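Local coordinates for heparin binding protein (Homo sapiens, PDB 1A7S) that binds heparin, attracts monocytes and fibroblasts, and kills many Gram-negative bacteria as a neutrophil granule homologue of the elastase-like serine proteases, at residues S17-G22 with Y58-R63. Residues are numbered along the deposited sequence; the frame is centred on the assembly and turned at random.
Sequences SIQNQG and YDLRRR
A single methyl of L60, CD2, makes the direct contact with strand 15-20: it lies 3.8 Å from S17 OG and 4.2 Å from Q19 OE1, so the touch is van der Waals, one branch of the leucine set against two oxygens joined by a hydrogen bond. S17 and Q19, two apart on the strand, both set out from the backbone toward the loop. With Q19 CG beside its backbone N (chi1 -58°) and the chain extended beyond, OE1 is carried along to the S17 hydroxyl, which donates to it at 2.9 Å, in the carbonyl plane and on a lone pair (C=O...donor angle 113°). S17 OG is also hydrogen-bonded to H24 ND1. Q19 and L60 run past each other in opposite directions, and a water bridges the Q19 amide oxygen and the L60 backbone carbonyl, donating to Q19 OE1 (3.1 Å) and to L60 O (2.8 Å). OE1 thus accepts twice, which should fix the rotation of the amide. The loop is shaped by a type I turn, D59 to R62, closed by R62 N to D59 O at 3.0 Å. Within it D59 OD1 takes R61 N at 3.0 Å from above the carboxylate plane, an Asx turn, and also forms a salt bridge with R139. L60 further touches H24 and W128. The contact therefore joins strand 15-20 of the closed six-stranded, trypsin-like barrel, between strands 23-32 and 51-55, to the loop running from strand 51-55 to strand 69-77.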
# COMPACT_ATOMS: atom_id res chain seq x y z
N SER A 17 -3.87 0.96 -7.79
CA SER A 17 -3.80 2.40 -8.01
C SER A 17 -5.15 2.97 -7.58
O SER A 17 -6.17 2.55 -8.09
CB SER A 17 -3.50 2.71 -9.47
OG SER A 17 -3.67 4.08 -9.73
N ILE A 18 -5.15 3.87 -6.62
CA ILE A 18 -6.35 4.56 -6.12
C ILE A 18 -6.38 5.94 -6.77
O ILE A 18 -5.40 6.70 -6.71
CB ILE A 18 -6.35 4.65 -4.58
CG1 ILE A 18 -5.87 3.41 -3.88
CG2 ILE A 18 -7.74 5.04 -4.16
CD1 ILE A 18 -6.46 2.13 -4.08
N GLN A 19 -7.50 6.22 -7.43
CA GLN A 19 -7.59 7.36 -8.33
C GLN A 19 -8.77 8.24 -7.99
O GLN A 19 -9.84 7.76 -7.57
CB GLN A 19 -7.70 6.84 -9.79
CG GLN A 19 -6.51 5.97 -10.15
CD GLN A 19 -6.32 5.64 -11.61
OE1 GLN A 19 -5.27 5.04 -11.98
NE2 GLN A 19 -7.24 6.01 -12.43
N ASN A 20 -8.59 9.54 -8.22
CA ASN A 20 -9.60 10.58 -8.01
C ASN A 20 -9.79 11.27 -9.36
O ASN A 20 -8.83 11.92 -9.85
CB ASN A 20 -9.10 11.56 -6.94
CG ASN A 20 -9.92 12.74 -6.66
OD1 ASN A 20 -10.89 13.07 -7.34
ND2 ASN A 20 -9.52 13.54 -5.68
N GLN A 21 -10.94 11.06 -9.97
CA GLN A 21 -11.17 11.58 -11.34
C GLN A 21 -10.02 11.16 -12.27
O GLN A 21 -9.57 11.95 -13.11
CB GLN A 21 -11.33 13.09 -11.32
CG GLN A 21 -12.51 13.54 -10.45
CD GLN A 21 -13.83 13.01 -10.93
OE1 GLN A 21 -14.08 12.82 -12.09
NE2 GLN A 21 -14.68 12.78 -9.90
N GLY A 22 -9.61 9.88 -12.15
CA GLY A 22 -8.63 9.32 -13.00
C GLY A 22 -7.16 9.64 -12.64
O GLY A 22 -6.27 9.18 -13.38
N TYR A 58 -0.20 -1.26 -15.36
CA TYR A 58 1.25 -1.18 -15.50
C TYR A 58 1.62 0.28 -15.74
O TYR A 58 2.26 0.91 -14.86
CB TYR A 58 1.78 -2.10 -16.58
CG TYR A 58 3.27 -2.01 -16.81
CD1 TYR A 58 4.09 -2.36 -15.75
CD2 TYR A 58 3.79 -1.57 -18.00
CE1 TYR A 58 5.43 -2.32 -15.83
CE2 TYR A 58 5.25 -1.52 -18.09
CZ TYR A 58 5.98 -1.87 -16.98
OH TYR A 58 7.41 -1.87 -17.06
N ASP A 59 1.30 0.80 -16.91
CA ASP A 59 1.54 2.23 -17.24
C ASP A 59 0.27 3.02 -16.98
O ASP A 59 -0.78 2.82 -17.60
CB ASP A 59 1.88 2.26 -18.77
CG ASP A 59 2.10 3.62 -19.32
OD1 ASP A 59 1.94 4.65 -18.59
OD2 ASP A 59 2.50 3.70 -20.51
N LEU A 60 0.31 3.91 -16.00
CA LEU A 60 -0.83 4.66 -15.61
C LEU A 60 -1.49 5.40 -16.79
O LEU A 60 -2.69 5.64 -16.73
CB LEU A 60 -0.48 5.71 -14.54
CG LEU A 60 -0.12 5.24 -13.17
CD1 LEU A 60 0.25 6.35 -12.24
CD2 LEU A 60 -1.21 4.34 -12.57
N ARG A 61 -0.73 5.79 -17.78
CA ARG A 61 -1.24 6.56 -18.89
C ARG A 61 -1.79 5.72 -20.02
O ARG A 61 -2.28 6.32 -21.02
CB ARG A 61 -0.19 7.53 -19.43
CG ARG A 61 0.36 8.48 -18.37
CD ARG A 61 1.43 9.43 -18.94
NE ARG A 61 0.78 10.51 -19.68
CZ ARG A 61 0.60 11.75 -19.23
NH1 ARG A 61 1.25 12.23 -18.18
NH2 ARG A 61 -0.14 12.57 -19.95
N ARG A 62 -1.89 4.43 -19.87
CA ARG A 62 -2.34 3.51 -20.95
C ARG A 62 -3.61 2.82 -20.49
O ARG A 62 -3.80 2.46 -19.35
CB ARG A 62 -1.23 2.51 -21.25
CG ARG A 62 -1.33 1.78 -22.58
CD ARG A 62 -1.02 2.61 -23.79
NE ARG A 62 0.38 3.03 -23.76
CZ ARG A 62 0.89 3.99 -24.51
NH1 ARG A 62 0.16 4.66 -25.39
NH2 ARG A 62 2.18 4.35 -24.31
N ARG A 63 -4.51 2.52 -21.47
CA ARG A 63 -5.78 1.91 -21.14
C ARG A 63 -5.70 0.49 -20.66
O ARG A 63 -6.42 0.07 -19.75
CB ARG A 63 -6.81 2.09 -22.29
CG ARG A 63 -7.14 3.53 -22.55
CD ARG A 63 -7.85 3.78 -23.84
NE ARG A 63 -8.94 2.82 -24.09
CZ ARG A 63 -9.36 2.67 -25.36
NH1 ARG A 63 -9.07 3.72 -26.18
NH2 ARG A 63 -9.95 1.64 -25.83
O HOH W 1 -4.86 5.13 -15.02